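Local coordinates for lysozyme inhibitor LprI-like N-terminal domain-containing protein (Burkholderia thailandensis, PDB 6AR7), which is of unknown function but carries a region related to the lysozyme inhibitor LprI family and is probably exported, at residues T42-W56 / T107-V121. Numbering follows the deposited sequence.
Sequences TAGQIQCMDEARQQW and TMYAMASADMRLQPV
Leu118 and selenomethionine Met49 interlock as reciprocal knobs. Leu118 enters the hole formed by Met49, Ala52, Arg53 and Trp56, its CD1 3.6 Å from the backbone N of Arg53; chi1 of Leu118 (164°) sets CG opposite that residue's own N and swings the branch across to helix 42-56. Met49 in turn sits among Met111, Ala114, Asp115 and Leu118, where a bend at chi3 (66°) lays its terminal CE 3.4 Å from the backbone N of Asp115. Farther along, Val121 CG1 meets Trp56 CB at 3.8 Å, and toward the helix starts Ile46 CD1 reaches Ala110 CB at 3.9 Å. This is knobs-into-holes packing between nearly parallel helices, the axes of 42-56 and 107-121 approaching to 8.8 Å, within the all-helical LprI-like chain. Beside the apolar seam, in the conformers described here, Arg117 NH2 donates to the syn lone pair of Asp50 OD1 (2.7 Å, N-H...O 162°), with OD1 close to the guanidinium plane. The same OD1 forms a salt bridge with Arg53 NH1 (3.1 Å) and accepts from a water that also donates to Ala114 O. This shared anionic oxygen probably offsets the proximity of the two arginines. Behind the contact, helix 25-34 packs on Ala52 and Trp56, whose indole NE1 hydrogen-bonds to Asp27 OD1, and the Cys33-Cys48 disulfide ties that helix to helix 42-70. Ala112 and Ser113 touch Tyr101 of helix 73-101.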
loop_
_atom_site.group_PDB
_atom_site.type_symbol
_atom_site.label_atom_id
_atom_site.label_comp_id
_atom_site.label_asym_id
_atom_site.label_seq_id
_atom_site.Cartn_x
_atom_site.Cartn_y
_atom_site.Cartn_z
ATOM N N THR A 42 24.912 -2.240 -4.466
ATOM C CA THR A 42 23.697 -2.040 -3.680
ATOM C C THR A 42 22.968 -0.771 -4.099
ATOM O O THR A 42 21.733 -0.756 -4.181
ATOM C CB THR A 42 24.027 -1.974 -2.190
ATOM O OG1 THR A 42 24.512 -3.248 -1.763
ATOM C CG2 THR A 42 22.767 -1.606 -1.380
ATOM N N ALA A 43 23.712 0.312 -4.336
ATOM C CA ALA A 43 23.085 1.533 -4.829
ATOM C C ALA A 43 22.402 1.289 -6.171
ATOM O O ALA A 43 21.316 1.822 -6.427
ATOM C CB ALA A 43 24.120 2.651 -4.942
ATOM N N GLY A 44 23.022 0.474 -7.030
ATOM C CA GLY A 44 22.432 0.173 -8.327
ATOM C C GLY A 44 21.171 -0.673 -8.216
ATOM O O GLY A 44 20.208 -0.462 -8.957
ATOM N N GLN A 45 21.161 -1.652 -7.303
ATOM C CA GLN A 45 19.951 -2.447 -7.115
ATOM C C GLN A 45 18.809 -1.557 -6.646
ATOM O O GLN A 45 17.684 -1.641 -7.156
ATOM C CB GLN A 45 20.213 -3.577 -6.110
ATOM C CG GLN A 45 21.300 -4.570 -6.536
ATOM C CD GLN A 45 20.830 -5.567 -7.570
ATOM O OE1 GLN A 45 20.085 -6.507 -7.258
ATOM N NE2 GLN A 45 21.255 -5.362 -8.828
ATOM N N ILE A 46 19.100 -0.685 -5.679
ATOM C CA ILE A 46 18.094 0.207 -5.115
ATOM C C ILE A 46 17.613 1.186 -6.173
ATOM O O ILE A 46 16.424 1.536 -6.228
ATOM C CB ILE A 46 18.673 0.912 -3.868
ATOM C CG1 ILE A 46 18.837 -0.113 -2.739
ATOM C CG2 ILE A 46 17.776 2.075 -3.406
ATOM C CD1 ILE A 46 19.527 0.415 -1.498
ATOM N N GLN A 47 18.525 1.628 -7.042
ATOM C CA GLN A 47 18.115 2.516 -8.120
ATOM C C GLN A 47 17.170 1.809 -9.087
ATOM O O GLN A 47 16.212 2.417 -9.572
ATOM C CB GLN A 47 19.333 3.063 -8.866
ATOM C CG GLN A 47 18.972 4.183 -9.829
ATOM C CD GLN A 47 20.153 4.650 -10.665
ATOM O OE1 GLN A 47 21.311 4.384 -10.341
ATOM N NE2 GLN A 47 19.860 5.350 -11.752
ATOM N N CYS A 48 17.432 0.540 -9.409
ATOM C CA CYS A 48 16.471 -0.183 -10.243
ATOM C C CYS A 48 15.095 -0.194 -9.586
ATOM O O CYS A 48 14.076 0.032 -10.253
ATOM C CB CYS A 48 16.934 -1.605 -10.495
ATOM S SG CYS A 48 18.366 -1.823 -11.578
HETATM N N MSE A 49 15.049 -0.423 -8.274
HETATM C CA MSE A 49 13.772 -0.509 -7.582
HETATM C C MSE A 49 13.109 0.842 -7.537
HETATM O O MSE A 49 11.894 0.935 -7.699
HETATM C CB MSE A 49 13.969 -1.073 -6.164
HETATM C CG MSE A 49 14.640 -2.420 -6.210
HETATM SE SE MSE A 49 15.340 -3.014 -4.432
HETATM C CE MSE A 49 13.550 -3.159 -3.719
ATOM N N ASP A 50 13.911 1.893 -7.323
ATOM C CA ASP A 50 13.348 3.238 -7.314
ATOM C C ASP A 50 12.791 3.612 -8.690
ATOM O O ASP A 50 11.750 4.274 -8.781
ATOM C CB ASP A 50 14.401 4.252 -6.847
ATOM C CG ASP A 50 14.692 4.161 -5.338
ATOM O OD1 ASP A 50 13.860 3.613 -4.582
ATOM O OD2 ASP A 50 15.758 4.647 -4.910
ATOM N N GLU A 51 13.458 3.196 -9.766
ATOM C CA GLU A 51 12.934 3.467 -11.107
ATOM C C GLU A 51 11.623 2.715 -11.342
ATOM O O GLU A 51 10.682 3.258 -11.933
ATOM C CB GLU A 51 13.978 3.088 -12.162
ATOM C CG GLU A 51 15.100 4.125 -12.307
ATOM C CD GLU A 51 16.352 3.567 -12.954
ATOM O OE1 GLU A 51 16.372 2.363 -13.282
ATOM O OE2 GLU A 51 17.328 4.337 -13.127
ATOM N N ALA A 52 11.543 1.468 -10.867
ATOM C CA ALA A 52 10.302 0.703 -10.969
ATOM C C ALA A 52 9.187 1.379 -10.185
ATOM O O ALA A 52 8.042 1.469 -10.650
ATOM C CB ALA A 52 10.542 -0.725 -10.461
ATOM N N ARG A 53 9.513 1.889 -8.997
ATOM C CA ARG A 53 8.503 2.545 -8.179
ATOM C C ARG A 53 7.953 3.779 -8.870
ATOM O O ARG A 53 6.745 4.024 -8.848
ATOM C CB ARG A 53 9.079 2.903 -6.810
ATOM C CG ARG A 53 8.003 3.394 -5.854
ATOM C CD ARG A 53 8.549 4.272 -4.761
ATOM N NE ARG A 53 9.039 5.520 -5.315
ATOM C CZ ARG A 53 10.296 5.925 -5.213
ATOM N NH1 ARG A 53 11.182 5.180 -4.549
ATOM N NH2 ARG A 53 10.668 7.074 -5.771
ATOM N N GLN A 54 8.826 4.576 -9.476
ATOM C CA GLN A 54 8.360 5.752 -10.202
ATOM C C GLN A 54 7.462 5.359 -11.372
ATOM O O GLN A 54 6.463 6.027 -11.650
ATOM C CB GLN A 54 9.559 6.555 -10.716
ATOM C CG GLN A 54 10.355 7.290 -9.648
ATOM C CD GLN A 54 11.668 7.840 -10.199
ATOM O OE1 GLN A 54 11.676 8.583 -11.178
ATOM N NE2 GLN A 54 12.782 7.472 -9.571
ATOM N N GLN A 55 7.813 4.283 -12.082
ATOM C CA GLN A 55 6.974 3.829 -13.187
ATOM C C GLN A 55 5.623 3.343 -12.675
ATOM O O GLN A 55 4.585 3.693 -13.249
ATOM C CB GLN A 55 7.706 2.752 -13.982
ATOM C CG GLN A 55 8.889 3.358 -14.768
ATOM C CD GLN A 55 9.842 2.323 -15.288
ATOM O OE1 GLN A 55 9.443 1.227 -15.648
ATOM N NE2 GLN A 55 11.118 2.674 -15.349
ATOM N N TRP A 56 5.610 2.603 -11.555
ATOM C CA TRP A 56 4.334 2.214 -10.963
ATOM C C TRP A 56 3.521 3.429 -10.533
ATOM O O TRP A 56 2.293 3.405 -10.616
ATOM C CB TRP A 56 4.548 1.280 -9.777
ATOM C CG TRP A 56 4.779 -0.102 -10.219
ATOM C CD1 TRP A 56 5.938 -0.819 -10.100
ATOM C CD2 TRP A 56 3.854 -0.946 -10.927
ATOM N NE1 TRP A 56 5.784 -2.066 -10.672
ATOM C CE2 TRP A 56 4.515 -2.164 -11.186
ATOM C CE3 TRP A 56 2.531 -0.790 -11.356
ATOM C CZ2 TRP A 56 3.897 -3.224 -11.832
ATOM C CZ3 TRP A 56 1.918 -1.846 -11.999
ATOM C CH2 TRP A 56 2.602 -3.047 -12.235
ATOM N N THR A 107 23.208 -2.995 4.394
ATOM C CA THR A 107 22.497 -2.978 3.130
ATOM C C THR A 107 21.302 -3.929 3.120
ATOM O O THR A 107 20.415 -3.745 2.283
ATOM C CB THR A 107 23.446 -3.287 1.972
ATOM O OG1 THR A 107 24.047 -4.562 2.171
ATOM C CG2 THR A 107 24.531 -2.228 1.871
HETATM N N MSE A 108 21.235 -4.920 4.020
HETATM C CA MSE A 108 20.017 -5.750 4.074
HETATM C C MSE A 108 18.829 -4.862 4.417
HETATM O O MSE A 108 17.769 -4.961 3.811
HETATM C CB MSE A 108 20.126 -6.893 5.090
HETATM C CG MSE A 108 18.962 -7.937 5.020
HETATM SE SE MSE A 108 18.746 -8.889 6.737
HETATM C CE MSE A 108 17.709 -7.516 7.672
ATOM N N TYR A 109 19.016 -3.978 5.394
ATOM C CA TYR A 109 17.935 -3.075 5.761
ATOM C C TYR A 109 17.703 -2.011 4.691
ATOM O O TYR A 109 16.561 -1.606 4.464
ATOM C CB TYR A 109 18.223 -2.439 7.120
ATOM C CG TYR A 109 18.079 -3.393 8.272
ATOM C CD1 TYR A 109 16.874 -4.026 8.521
ATOM C CD2 TYR A 109 19.136 -3.642 9.132
ATOM C CE1 TYR A 109 16.732 -4.901 9.595
ATOM C CE2 TYR A 109 19.003 -4.517 10.216
ATOM C CZ TYR A 109 17.798 -5.147 10.437
ATOM O OH TYR A 109 17.645 -6.017 11.508
ATOM N N ALA A 110 18.764 -1.522 4.035
ATOM C CA ALA A 110 18.533 -0.551 2.968
ATOM C C ALA A 110 17.686 -1.149 1.849
ATOM O O ALA A 110 16.873 -0.443 1.235
ATOM C CB ALA A 110 19.863 -0.027 2.409
HETATM N N MSE A 111 17.843 -2.441 1.583
HETATM C CA MSE A 111 17.105 -3.099 0.509
HETATM C C MSE A 111 15.656 -3.300 0.942
HETATM O O MSE A 111 14.736 -3.086 0.152
HETATM C CB MSE A 111 17.737 -4.447 0.131
HETATM C CG MSE A 111 19.179 -4.368 -0.399
HETATM SE SE MSE A 111 19.415 -4.920 -2.265
HETATM C CE MSE A 111 21.336 -5.201 -2.318
ATOM N N ALA A 112 15.468 -3.717 2.202
ATOM C CA ALA A 112 14.118 -3.902 2.716
ATOM C C ALA A 112 13.361 -2.586 2.669
ATOM O O ALA A 112 12.183 -2.549 2.319
ATOM C CB ALA A 112 14.163 -4.461 4.147
ATOM N N SER A 113 14.033 -1.492 3.031
ATOM C CA SER A 113 13.401 -0.186 3.015
ATOM C C SER A 113 12.976 0.194 1.598
ATOM O O SER A 113 11.875 0.719 1.389
ATOM C CB SER A 113 14.375 0.842 3.590
ATOM O OG SER A 113 13.836 2.140 3.577
ATOM N N ALA A 114 13.850 -0.048 0.614
ATOM C CA ALA A 114 13.506 0.250 -0.773
ATOM C C ALA A 114 12.301 -0.568 -1.233
ATOM O O ALA A 114 11.387 -0.036 -1.866
ATOM C CB ALA A 114 14.715 0.004 -1.676
ATOM N N ASP A 115 12.267 -1.861 -0.906
ATOM C CA ASP A 115 11.104 -2.671 -1.266
ATOM C C ASP A 115 9.842 -2.198 -0.541
ATOM O O ASP A 115 8.745 -2.226 -1.119
ATOM C CB ASP A 115 11.377 -4.138 -0.973
ATOM C CG ASP A 115 10.375 -5.059 -1.641
ATOM O OD1 ASP A 115 10.166 -4.932 -2.860
ATOM O OD2 ASP A 115 9.780 -5.898 -0.933
HETATM N N MSE A 116 9.981 -1.722 0.693
HETATM C CA MSE A 116 8.878 -1.093 1.436
HETATM C C MSE A 116 8.239 0.057 0.677
HETATM O O MSE A 116 7.041 0.278 0.750
HETATM C CB MSE A 116 9.367 -0.538 2.778
HETATM C CG MSE A 116 9.610 -1.528 3.888
HETATM SE SE MSE A 116 8.496 -1.008 5.399
HETATM C CE MSE A 116 6.847 -1.538 4.537
ATOM N N ARG A 117 9.078 0.838 -0.007
ATOM C CA ARG A 117 8.601 1.995 -0.760
ATOM C C ARG A 117 7.984 1.591 -2.089
ATOM O O ARG A 117 7.052 2.249 -2.561
ATOM C CB ARG A 117 9.742 2.983 -1.035
ATOM C CG ARG A 117 10.535 3.449 0.176
ATOM C CD ARG A 117 11.456 4.639 -0.178
ATOM N NE ARG A 117 12.449 4.357 -1.227
ATOM C CZ ARG A 117 13.687 3.916 -0.993
ATOM N NH1 ARG A 117 14.092 3.694 0.255
ATOM N NH2 ARG A 117 14.531 3.695 -2.001
ATOM N N LEU A 118 8.488 0.516 -2.693
ATOM C CA LEU A 118 8.038 0.073 -4.011
ATOM C C LEU A 118 6.670 -0.611 -3.965
ATOM O O LEU A 118 5.756 -0.235 -4.706
ATOM C CB LEU A 118 9.083 -0.878 -4.602
ATOM C CG LEU A 118 8.719 -1.777 -5.789
ATOM C CD1 LEU A 118 8.315 -0.899 -7.005
ATOM C CD2 LEU A 118 9.906 -2.711 -6.152
ATOM N N GLN A 119 6.516 -1.628 -3.118
ATOM C CA GLN A 119 5.344 -2.498 -3.203
ATOM C C GLN A 119 3.999 -1.787 -3.017
ATOM O O GLN A 119 3.029 -2.196 -3.681
ATOM C CB GLN A 119 5.470 -3.650 -2.198
ATOM C CG GLN A 119 6.684 -4.567 -2.423
ATOM C CD GLN A 119 6.790 -5.070 -3.865
ATOM O OE1 GLN A 119 5.781 -5.307 -4.530
ATOM N NE2 GLN A 119 8.022 -5.263 -4.337
ATOM N N PRO A 120 3.843 -0.798 -2.127
ATOM C CA PRO A 120 2.518 -0.168 -1.988
ATOM C C PRO A 120 2.109 0.618 -3.212
ATOM O O PRO A 120 0.906 0.771 -3.455
ATOM C CB PRO A 120 2.668 0.748 -0.761
ATOM C CG PRO A 120 3.861 0.255 -0.037
ATOM C CD PRO A 120 4.765 -0.369 -1.061
ATOM N N VAL A 121 3.073 1.171 -3.946
ATOM C CA VAL A 121 2.749 1.903 -5.163
ATOM C C VAL A 121 2.276 0.930 -6.221
ATOM O O VAL A 121 1.226 1.120 -6.837
ATOM C CB VAL A 121 3.963 2.723 -5.633
ATOM C CG1 VAL A 121 3.616 3.588 -6.862
ATOM C CG2 VAL A 121 4.451 3.595 -4.501
HETATM O O HOH W 1 11.861 1.892 -4.163
#